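PDB 3GIW: methyltransferase from Streptomyces avermitilis, which is probably an S-adenosylmethionine-dependent methyltransferase of the DUF574 family, binding S-adenosylhomocysteine in a Rossmann-like fold, though its substrate is not established. Local coordinates for residues T19-Y30 with Y38-M48; W52-N62 with I262-Y270. All coordinates share one frame; numbering follows the deposited sequence.

Contact 1 of 2, residues T19-Y30 with Y38-M48; sequences TESAHSARIYDY and YPADKEAGDAM
The carboxylate of D41 reaches across to the start of helix 24-30, where its OD1 accepts the backbone N of the N-cap residue H23 at 2.9 Å along a nearly straight line (N-H...O 166°). Its OD2 turns back to its own helix and takes the backbone N of Y38, the N-cap there, so one buried acid ties down both helix starts. Next to it the packing is tight: I27 is a knob in a hole formed by D41, A44, G45 and M48, its CD1 lying 3.7 Å from CB of A44, which also meets the methyl of A22. These are the N-terminal helices of what is, by fold, a probable class I methyltransferase, crossing at -67° with their short axes 8.6 Å apart, and helix 24-30 also carries Y28, a residue of the S-adenosylhomocysteine site. At the far end of the interface Y30 swings its ring over helix 39-48, CG anti to the backbone N (chi1 167°). One ring face lies on CA of K42, 3.9 Å from the centroid, while the edge runs past G45, where any CB would clash with it. The OH gives a 2.6 Å hydrogen bond to OD1 of D46, whose OD2 is salt-bridged to K42 NZ. A leucine in place of Y30 would probably leave OD1 of D46 without its hydroxyl partner and take the ring off CA of K42. Toward solvent the contact is looser. CG2 of T19 sits over the face of the Y38 ring, 3.5 Å from its centroid, and water bridges T19 O to A40 N. Further in, a second water joins S21 O, D41 OD2 and NH1 of R26, whose guanidinium lies flat on the H23 ring and reaches I17 and D114 through NH2.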
loop_
_atom_site.group_PDB
_atom_site.type_symbol
_atom_site.label_atom_id
_atom_site.label_comp_id
_atom_site.label_asym_id
_atom_site.label_seq_id
_atom_site.Cartn_x
_atom_site.Cartn_y
_atom_site.Cartn_z
ATOM N N THR A 19 -10.848 -0.371 20.113
ATOM C CA THR A 19 -11.555 -1.511 19.535
ATOM C C THR A 19 -13.021 -1.254 19.201
ATOM O O THR A 19 -13.639 -2.085 18.543
ATOM C CB THR A 19 -11.516 -2.719 20.475
ATOM O OG1 THR A 19 -12.261 -2.415 21.661
ATOM C CG2 THR A 19 -10.081 -3.089 20.805
ATOM N N GLU A 20 -13.584 -0.130 19.647
ATOM C CA GLU A 20 -15.003 0.127 19.455
ATOM C C GLU A 20 -15.339 0.880 18.172
ATOM O O GLU A 20 -16.513 1.002 17.851
ATOM C CB GLU A 20 -15.594 0.855 20.671
ATOM C CG GLU A 20 -15.480 0.066 21.972
ATOM C CD GLU A 20 -15.974 -1.372 21.840
ATOM O OE1 GLU A 20 -17.211 -1.569 21.705
ATOM O OE2 GLU A 20 -15.122 -2.306 21.867
ATOM N N SER A 21 -14.326 1.379 17.455
ATOM C CA SER A 21 -14.566 2.000 16.151
ATOM C C SER A 21 -13.809 1.249 15.065
ATOM O O SER A 21 -12.787 0.625 15.320
ATOM C CB SER A 21 -14.163 3.471 16.168
ATOM O OG SER A 21 -12.758 3.612 16.249
ATOM N N ALA A 22 -14.342 1.300 13.845
ATOM C CA ALA A 22 -13.714 0.620 12.695
ATOM C C ALA A 22 -12.439 1.350 12.276
ATOM O O ALA A 22 -12.360 2.595 12.338
ATOM C CB ALA A 22 -14.688 0.532 11.520
ATOM N N HIS A 23 -11.438 0.570 11.852
ATOM C CA HIS A 23 -10.190 1.088 11.314
ATOM C C HIS A 23 -9.890 0.456 9.954
ATOM O O HIS A 23 -10.061 -0.743 9.773
ATOM C CB HIS A 23 -8.981 0.807 12.239
ATOM C CG HIS A 23 -9.019 1.517 13.566
ATOM N ND1 HIS A 23 -9.947 1.250 14.553
ATOM C CD2 HIS A 23 -8.185 2.446 14.084
ATOM C CE1 HIS A 23 -9.703 2.016 15.604
ATOM N NE2 HIS A 23 -8.633 2.744 15.351
ATOM N N SER A 24 -9.380 1.247 9.030
ATOM C CA SER A 24 -9.227 0.773 7.653
ATOM C C SER A 24 -8.352 -0.508 7.540
ATOM O O SER A 24 -8.685 -1.443 6.781
ATOM C CB SER A 24 -8.708 1.870 6.709
ATOM O OG SER A 24 -7.452 2.351 7.086
ATOM N N ALA A 25 -7.227 -0.577 8.256
ATOM C CA ALA A 25 -6.343 -1.735 8.124
ATOM C C ALA A 25 -7.007 -3.004 8.608
ATOM O O ALA A 25 -6.748 -4.104 8.113
ATOM C CB ALA A 25 -5.071 -1.494 8.911
ATOM N N ARG A 26 -7.825 -2.867 9.649
ATOM C CA ARG A 26 -8.522 -3.985 10.262
ATOM C C ARG A 26 -9.707 -4.472 9.411
ATOM O O ARG A 26 -9.967 -5.678 9.329
ATOM C CB ARG A 26 -8.997 -3.603 11.683
ATOM C CG ARG A 26 -7.855 -3.106 12.603
ATOM C CD ARG A 26 -8.365 -2.541 13.917
ATOM N NE ARG A 26 -7.407 -1.561 14.470
ATOM C CZ ARG A 26 -7.567 -0.982 15.665
ATOM N NH1 ARG A 26 -8.648 -1.264 16.394
ATOM N NH2 ARG A 26 -6.659 -0.127 16.117
ATOM N N ILE A 27 -10.430 -3.537 8.780
ATOM C CA ILE A 27 -11.458 -3.945 7.805
ATOM C C ILE A 27 -10.817 -4.745 6.670
ATOM O O ILE A 27 -11.333 -5.796 6.257
ATOM C CB ILE A 27 -12.185 -2.695 7.209
ATOM C CG1 ILE A 27 -13.015 -1.982 8.286
ATOM C CG2 ILE A 27 -13.059 -3.087 6.004
ATOM C CD1 ILE A 27 -13.475 -0.569 7.900
ATOM N N TYR A 28 -9.695 -4.247 6.158
ATOM C CA TYR A 28 -9.008 -4.926 5.049
ATOM C C TYR A 28 -8.631 -6.356 5.492
ATOM O O TYR A 28 -8.885 -7.359 4.777
ATOM C CB TYR A 28 -7.786 -4.108 4.663
ATOM C CG TYR A 28 -6.947 -4.623 3.529
ATOM C CD1 TYR A 28 -5.869 -5.452 3.759
ATOM C CD2 TYR A 28 -7.167 -4.205 2.219
ATOM C CE1 TYR A 28 -5.071 -5.888 2.710
ATOM C CE2 TYR A 28 -6.357 -4.611 1.186
ATOM C CZ TYR A 28 -5.312 -5.446 1.432
ATOM O OH TYR A 28 -4.517 -5.822 0.355
ATOM N N ASP A 29 -8.041 -6.478 6.686
ATOM C CA ASP A 29 -7.663 -7.790 7.163
ATOM C C ASP A 29 -8.866 -8.728 7.327
ATOM O O ASP A 29 -8.787 -9.895 6.944
ATOM C CB ASP A 29 -6.876 -7.690 8.479
ATOM C CG ASP A 29 -6.050 -8.922 8.771
ATOM O OD1 ASP A 29 -5.210 -9.285 7.937
ATOM O OD2 ASP A 29 -6.231 -9.503 9.851
ATOM N N TYR A 30 -9.952 -8.224 7.900
ATOM C CA TYR A 30 -11.204 -8.990 8.022
ATOM C C TYR A 30 -11.618 -9.525 6.650
ATOM O O TYR A 30 -11.846 -10.732 6.471
ATOM C CB TYR A 30 -12.310 -8.131 8.631
ATOM C CG TYR A 30 -13.668 -8.764 8.491
ATOM C CD1 TYR A 30 -13.970 -9.941 9.155
ATOM C CD2 TYR A 30 -14.637 -8.207 7.671
ATOM C CE1 TYR A 30 -15.198 -10.533 9.026
ATOM C CE2 TYR A 30 -15.875 -8.773 7.525
ATOM C CZ TYR A 30 -16.161 -9.953 8.214
ATOM O OH TYR A 30 -17.403 -10.574 8.075
ATOM N N TYR A 38 -11.867 -6.402 15.021
ATOM C CA TYR A 38 -12.827 -6.391 16.110
ATOM C C TYR A 38 -14.242 -6.307 15.536
ATOM O O TYR A 38 -14.414 -6.071 14.337
ATOM C CB TYR A 38 -12.505 -5.208 17.037
ATOM C CG TYR A 38 -11.160 -5.395 17.709
ATOM C CD1 TYR A 38 -11.016 -6.273 18.766
ATOM C CD2 TYR A 38 -10.023 -4.738 17.256
ATOM C CE1 TYR A 38 -9.781 -6.487 19.366
ATOM C CE2 TYR A 38 -8.790 -4.943 17.857
ATOM C CZ TYR A 38 -8.681 -5.804 18.919
ATOM O OH TYR A 38 -7.460 -6.037 19.535
ATOM N N PRO A 39 -15.264 -6.546 16.361
ATOM C CA PRO A 39 -16.632 -6.481 15.848
ATOM C C PRO A 39 -16.982 -5.224 15.033
ATOM O O PRO A 39 -17.713 -5.331 14.036
ATOM C CB PRO A 39 -17.489 -6.602 17.129
ATOM C CG PRO A 39 -16.627 -7.368 18.071
ATOM C CD PRO A 39 -15.218 -6.937 17.791
ATOM N N ALA A 40 -16.508 -4.047 15.440
ATOM C CA ALA A 40 -16.762 -2.821 14.646
ATOM C C ALA A 40 -16.223 -2.923 13.202
ATOM O O ALA A 40 -16.831 -2.387 12.260
ATOM C CB ALA A 40 -16.197 -1.599 15.328
ATOM N N ASP A 41 -15.086 -3.601 13.036
ATOM C CA ASP A 41 -14.488 -3.807 11.699
ATOM C C ASP A 41 -15.289 -4.790 10.852
ATOM O O ASP A 41 -15.508 -4.584 9.655
ATOM C CB ASP A 41 -13.057 -4.289 11.846
ATOM C CG ASP A 41 -12.216 -3.361 12.677
ATOM O OD1 ASP A 41 -12.106 -2.170 12.311
ATOM O OD2 ASP A 41 -11.681 -3.875 13.694
ATOM N N LYS A 42 -15.737 -5.880 11.464
ATOM C CA LYS A 42 -16.633 -6.831 10.784
ATOM C C LYS A 42 -17.950 -6.170 10.341
ATOM O O LYS A 42 -18.442 -6.397 9.236
ATOM C CB LYS A 42 -16.939 -8.017 11.707
ATOM C CG LYS A 42 -17.978 -8.967 11.158
ATOM C CD LYS A 42 -18.030 -10.213 12.038
ATOM C CE LYS A 42 -18.694 -11.373 11.352
ATOM N NZ LYS A 42 -19.993 -11.067 10.764
ATOM N N GLU A 43 -18.541 -5.349 11.205
ATOM C CA GLU A 43 -19.810 -4.715 10.879
ATOM C C GLU A 43 -19.637 -3.791 9.670
ATOM O O GLU A 43 -20.487 -3.767 8.762
ATOM C CB GLU A 43 -20.322 -3.918 12.077
ATOM C CG GLU A 43 -21.718 -3.264 11.908
ATOM C CD GLU A 43 -21.710 -1.904 11.212
ATOM O OE1 GLU A 43 -20.675 -1.206 11.194
ATOM O OE2 GLU A 43 -22.775 -1.519 10.684
ATOM N N ALA A 44 -18.556 -3.011 9.671
ATOM C CA ALA A 44 -18.213 -2.158 8.531
ATOM C C ALA A 44 -17.991 -2.977 7.257
ATOM O O ALA A 44 -18.596 -2.679 6.215
ATOM C CB ALA A 44 -16.989 -1.302 8.867
ATOM N N GLY A 45 -17.135 -4.001 7.320
ATOM C CA GLY A 45 -16.854 -4.806 6.133
ATOM C C GLY A 45 -18.094 -5.479 5.574
ATOM O O GLY A 45 -18.266 -5.557 4.358
ATOM N N ASP A 46 -18.937 -6.000 6.467
ATOM C CA ASP A 46 -20.182 -6.655 6.044
ATOM C C ASP A 46 -21.148 -5.651 5.387
ATOM O O ASP A 46 -21.755 -5.969 4.362
ATOM C CB ASP A 46 -20.841 -7.382 7.214
ATOM C CG ASP A 46 -20.101 -8.630 7.634
ATOM O OD1 ASP A 46 -19.200 -9.093 6.920
ATOM O OD2 ASP A 46 -20.474 -9.187 8.699
ATOM N N ALA A 47 -21.272 -4.452 5.936
ATOM C CA ALA A 47 -22.104 -3.400 5.323
ATOM C C ALA A 47 -21.565 -3.030 3.943
ATOM O O ALA A 47 -22.324 -2.800 2.997
ATOM C CB ALA A 47 -22.179 -2.148 6.223
HETATM N N MSE A 48 -20.242 -2.939 3.816
HETATM C CA MSE A 48 -19.649 -2.557 2.538
HETATM C C MSE A 48 -19.787 -3.628 1.470
HETATM O O MSE A 48 -20.061 -3.331 0.293
HETATM C CB MSE A 48 -18.194 -2.227 2.749
HETATM C CG MSE A 48 -17.998 -1.018 3.617
HETATM SE SE MSE A 48 -16.147 -0.860 4.245
HETATM C CE MSE A 48 -16.402 0.809 5.184
HETATM O O HOH W 1 -15.670 -3.643 18.057
HETATM O O HOH W 2 -11.236 -1.854 15.639
#

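Contact 2 of 2, residues W52-N62 with I262-Y270; sequences WPALPVHMRAN and IRDEDIAMY
H58 and A268 make the polar link here: the backbone N of A268 donates to ND1 of H58 at 3.0 Å, from a position 24° out of the imidazole plane. A chi1 of 159°, which turns the ring away from the backbone N, brings the H58 ring up against segment 262-270, CE1 meeting CB of A268 and CG of M269. CB of H58 covers the buried carbonyl of D266, an oxygen with no polar partner in the model. W52 lies beside this pair, with CZ3 above one imidazole face, offset toward its rim, CH2 3.6 Å from CB of A268, and its indole edge at E265 O. Further along the helix, CD1 of I267 presses on CB of A61 at 3.5 Å, tighter than usual for two carbons, and CG1 of V57 slides past CG1 of I262 in the opposite direction. CB of A54 rests on the D266 carboxylate, 3.4 Å from OD1. At the other end, CE of M269 touches OD1 of N62, a residue of the S-adenosylhomocysteine site.

The D266 carboxylate is in turn set by R263, which grips it side-on, NE to OD2 at 3.1 Å and NH2 to OD1 at 2.9 Å, while the R263 backbone N adds a second bond to OD2. The E265 carboxylate lies over the guanidinium face, a long charge contact at which no N-H points, completing a salt-bridge network. A water accepting from W52 NE1 lies between D266 OD1 and E265 OE1. The amide oxygen of N62 is bonded to S199. Helix 207-219 packs against W52, helices 24-31 and 39-51 cover L55 on another side of helix 55-75, and strand 269-275 runs antiparallel between 195-201 and 240-248.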
loop_
_atom_site.group_PDB
_atom_site.type_symbol
_atom_site.label_atom_id
_atom_site.label_comp_id
_atom_site.label_asym_id
_atom_site.label_seq_id
_atom_site.Cartn_x
_atom_site.Cartn_y
_atom_site.Cartn_z
ATOM N N TRP A 52 -21.276 -3.658 -2.314
ATOM C CA TRP A 52 -20.393 -4.045 -3.412
ATOM C C TRP A 52 -19.867 -5.445 -3.159
ATOM O O TRP A 52 -18.846 -5.639 -2.474
ATOM C CB TRP A 52 -19.231 -3.050 -3.555
ATOM C CG TRP A 52 -18.401 -3.219 -4.789
ATOM C CD1 TRP A 52 -18.813 -3.598 -6.033
ATOM C CD2 TRP A 52 -16.996 -2.977 -4.893
ATOM N NE1 TRP A 52 -17.763 -3.580 -6.904
ATOM C CE2 TRP A 52 -16.622 -3.224 -6.226
ATOM C CE3 TRP A 52 -16.028 -2.585 -3.980
ATOM C CZ2 TRP A 52 -15.302 -3.072 -6.673
ATOM C CZ3 TRP A 52 -14.711 -2.465 -4.401
ATOM C CH2 TRP A 52 -14.362 -2.699 -5.746
ATOM N N PRO A 53 -20.582 -6.449 -3.679
ATOM C CA PRO A 53 -20.169 -7.844 -3.464
ATOM C C PRO A 53 -18.741 -8.187 -3.854
ATOM O O PRO A 53 -18.154 -9.105 -3.251
ATOM C CB PRO A 53 -21.211 -8.662 -4.242
ATOM C CG PRO A 53 -22.461 -7.758 -4.182
ATOM C CD PRO A 53 -21.917 -6.353 -4.332
ATOM N N ALA A 54 -18.179 -7.460 -4.815
ATOM C CA ALA A 54 -16.786 -7.665 -5.233
ATOM C C ALA A 54 -15.734 -7.147 -4.265
ATOM O O ALA A 54 -14.532 -7.340 -4.518
ATOM C CB ALA A 54 -16.508 -7.074 -6.648
ATOM N N LEU A 55 -16.140 -6.509 -3.165
ATOM C CA LEU A 55 -15.135 -5.964 -2.233
ATOM C C LEU A 55 -13.967 -6.944 -1.913
ATOM O O LEU A 55 -12.792 -6.547 -1.956
ATOM C CB LEU A 55 -15.789 -5.368 -0.959
ATOM C CG LEU A 55 -14.829 -4.693 0.008
ATOM C CD1 LEU A 55 -14.223 -3.444 -0.599
ATOM C CD2 LEU A 55 -15.553 -4.394 1.329
ATOM N N PRO A 56 -14.266 -8.215 -1.568
ATOM C CA PRO A 56 -13.144 -9.150 -1.281
ATOM C C PRO A 56 -12.255 -9.435 -2.495
ATOM O O PRO A 56 -11.081 -9.672 -2.329
ATOM C CB PRO A 56 -13.821 -10.420 -0.746
ATOM C CG PRO A 56 -15.284 -10.037 -0.506
ATOM C CD PRO A 56 -15.589 -8.816 -1.336
ATOM N N VAL A 57 -12.829 -9.479 -3.704
ATOM C CA VAL A 57 -12.051 -9.702 -4.927
ATOM C C VAL A 57 -11.090 -8.518 -5.110
ATOM O O VAL A 57 -9.900 -8.697 -5.363
ATOM C CB VAL A 57 -13.005 -9.868 -6.148
ATOM C CG1 VAL A 57 -12.240 -9.779 -7.456
ATOM C CG2 VAL A 57 -13.775 -11.223 -6.054
ATOM N N HIS A 58 -11.611 -7.314 -4.926
ATOM C CA HIS A 58 -10.802 -6.081 -4.988
ATOM C C HIS A 58 -9.647 -6.076 -3.973
ATOM O O HIS A 58 -8.491 -5.805 -4.312
ATOM C CB HIS A 58 -11.764 -4.874 -4.806
ATOM C CG HIS A 58 -11.137 -3.591 -4.348
ATOM N ND1 HIS A 58 -10.605 -2.659 -5.225
ATOM C CD2 HIS A 58 -11.051 -3.047 -3.112
ATOM C CE1 HIS A 58 -10.187 -1.624 -4.520
ATOM N NE2 HIS A 58 -10.422 -1.834 -3.238
HETATM N N MSE A 59 -9.941 -6.421 -2.723
HETATM C CA MSE A 59 -8.935 -6.336 -1.665
HETATM C C MSE A 59 -7.878 -7.446 -1.862
HETATM O O MSE A 59 -6.677 -7.185 -1.721
HETATM C CB MSE A 59 -9.631 -6.340 -0.295
HETATM C CG MSE A 59 -10.352 -5.031 -0.012
HETATM SE SE MSE A 59 -11.064 -4.938 1.746
HETATM C CE MSE A 59 -11.052 -3.014 1.956
ATOM N N ARG A 60 -8.292 -8.658 -2.237
ATOM C CA ARG A 60 -7.344 -9.713 -2.528
ATOM C C ARG A 60 -6.461 -9.349 -3.752
ATOM O O ARG A 60 -5.233 -9.588 -3.746
ATOM C CB ARG A 60 -8.107 -11.025 -2.673
ATOM C CG ARG A 60 -8.706 -11.509 -1.328
ATOM C CD ARG A 60 -9.698 -12.679 -1.447
ATOM N NE ARG A 60 -9.492 -13.674 -0.381
ATOM C CZ ARG A 60 -10.186 -13.797 0.755
ATOM N NH1 ARG A 60 -11.192 -12.989 1.065
ATOM N NH2 ARG A 60 -9.862 -14.759 1.612
ATOM N N ALA A 61 -7.055 -8.728 -4.778
ATOM C CA ALA A 61 -6.300 -8.353 -5.948
ATOM C C ALA A 61 -5.254 -7.283 -5.627
ATOM O O ALA A 61 -4.165 -7.257 -6.216
ATOM C CB ALA A 61 -7.250 -7.842 -7.093
ATOM N N ASN A 62 -5.566 -6.371 -4.730
ATOM C CA ASN A 62 -4.583 -5.373 -4.315
ATOM C C ASN A 62 -3.390 -6.027 -3.610
ATOM O O ASN A 62 -2.222 -5.698 -3.903
ATOM C CB ASN A 62 -5.218 -4.316 -3.420
ATOM C CG ASN A 62 -4.191 -3.337 -2.856
ATOM O OD1 ASN A 62 -3.809 -2.401 -3.549
ATOM N ND2 ASN A 62 -3.697 -3.616 -1.658
ATOM N N ILE A 262 -12.509 -12.305 -13.008
ATOM C CA ILE A 262 -12.556 -10.925 -12.534
ATOM C C ILE A 262 -12.977 -9.973 -13.656
ATOM O O ILE A 262 -12.329 -9.876 -14.698
ATOM C CB ILE A 262 -11.185 -10.490 -11.983
ATOM C CG1 ILE A 262 -10.751 -11.423 -10.843
ATOM C CG2 ILE A 262 -11.242 -9.028 -11.507
ATOM C CD1 ILE A 262 -9.345 -11.105 -10.292
ATOM N N ARG A 263 -14.084 -9.261 -13.437
ATOM C CA ARG A 263 -14.586 -8.253 -14.347
ATOM C C ARG A 263 -13.918 -6.905 -14.022
ATOM O O ARG A 263 -13.508 -6.701 -12.881
ATOM C CB ARG A 263 -16.107 -8.142 -14.166
ATOM C CG ARG A 263 -16.831 -9.456 -14.336
ATOM C CD ARG A 263 -18.305 -9.315 -13.992
ATOM N NE ARG A 263 -18.492 -8.926 -12.608
ATOM C CZ ARG A 263 -19.662 -8.615 -12.084
ATOM N NH1 ARG A 263 -20.768 -8.682 -12.799
ATOM N NH2 ARG A 263 -19.726 -8.290 -10.806
ATOM N N ASP A 264 -13.867 -5.969 -14.968
ATOM C CA ASP A 264 -13.277 -4.666 -14.664
ATOM C C ASP A 264 -14.001 -3.979 -13.513
ATOM O O ASP A 264 -13.360 -3.319 -12.711
ATOM C CB ASP A 264 -13.200 -3.760 -15.893
ATOM C CG ASP A 264 -12.243 -4.265 -16.972
ATOM O OD1 ASP A 264 -11.546 -5.287 -16.807
ATOM O OD2 ASP A 264 -12.220 -3.532 -17.974
ATOM N N GLU A 265 -15.326 -4.151 -13.413
ATOM C CA GLU A 265 -16.093 -3.496 -12.384
ATOM C C GLU A 265 -15.779 -4.034 -10.984
ATOM O O GLU A 265 -16.122 -3.401 -10.004
ATOM C CB GLU A 265 -17.593 -3.609 -12.614
ATOM C CG GLU A 265 -18.172 -5.027 -12.634
ATOM C CD GLU A 265 -19.677 -4.972 -12.543
ATOM O OE1 GLU A 265 -20.174 -4.761 -11.387
ATOM O OE2 GLU A 265 -20.362 -5.067 -13.600
ATOM N N ASP A 266 -15.120 -5.200 -10.914
ATOM C CA ASP A 266 -14.779 -5.839 -9.623
ATOM C C ASP A 266 -13.474 -5.324 -8.998
ATOM O O ASP A 266 -13.084 -5.804 -7.940
ATOM C CB ASP A 266 -14.706 -7.378 -9.775
ATOM C CG ASP A 266 -15.998 -7.985 -10.256
ATOM O OD1 ASP A 266 -17.074 -7.448 -9.954
ATOM O OD2 ASP A 266 -15.912 -9.029 -10.974
ATOM N N ILE A 267 -12.801 -4.378 -9.650
ATOM C CA ILE A 267 -11.466 -3.908 -9.251
ATOM C C ILE A 267 -11.525 -2.370 -9.208
ATOM O O ILE A 267 -11.816 -1.742 -10.229
ATOM C CB ILE A 267 -10.368 -4.420 -10.260
ATOM C CG1 ILE A 267 -10.307 -5.945 -10.285
ATOM C CG2 ILE A 267 -8.985 -3.779 -9.947
ATOM C CD1 ILE A 267 -9.874 -6.584 -8.962
ATOM N N ALA A 268 -11.208 -1.779 -8.069
ATOM C CA ALA A 268 -11.291 -0.322 -7.892
ATOM C C ALA A 268 -9.934 0.266 -7.493
ATOM O O ALA A 268 -9.892 1.283 -6.776
ATOM C CB ALA A 268 -12.404 0.071 -6.859
HETATM N N MSE A 269 -8.828 -0.370 -7.907
HETATM C CA MSE A 269 -7.476 0.150 -7.702
HETATM C C MSE A 269 -6.760 0.242 -9.013
HETATM O O MSE A 269 -6.716 -0.736 -9.753
HETATM C CB MSE A 269 -6.563 -0.763 -6.870
HETATM C CG MSE A 269 -6.801 -0.886 -5.480
HETATM SE SE MSE A 269 -6.619 0.705 -4.414
HETATM C CE MSE A 269 -6.740 -0.322 -2.818
ATOM N N TYR A 270 -6.153 1.389 -9.272
ATOM C CA TYR A 270 -5.058 1.505 -10.232
ATOM C C TYR A 270 -3.759 1.099 -9.560
ATOM O O TYR A 270 -3.565 1.362 -8.366
ATOM C CB TYR A 270 -4.908 2.938 -10.731
ATOM C CG TYR A 270 -6.003 3.413 -11.643
ATOM C CD1 TYR A 270 -6.235 2.818 -12.872
ATOM C CD2 TYR A 270 -6.787 4.508 -11.298
ATOM C CE1 TYR A 270 -7.215 3.279 -13.719
ATOM C CE2 TYR A 270 -7.795 4.975 -12.155
ATOM C CZ TYR A 270 -8.006 4.345 -13.355
ATOM O OH TYR A 270 -8.982 4.759 -14.260
HETATM O O HOH W 3 -18.688 -5.302 -9.141
#

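Contact 1 closes before contact 2 opens, and the two centres lie 18 Å apart. They are joined by consecutive helices, 39-51 and 55-75, where CB of M48 packs 3.7 Å from CD2 of L55. Contact 1 joins the two N-terminal helices to each other. Contact 2 ties the next helix to the approach to strand 269-275, the antiparallel strand in the 3-2-1-4-5-7-6 sheet order of class I methyltransferases, and so joins an early helix to the last strand of the chain. Y28 and N62, one from each contact, are probably hydrogen-bonded through OH and ND2 at 3.1 Å. Both bind S-adenosylhomocysteine, so the contacts meet at the cofactor site.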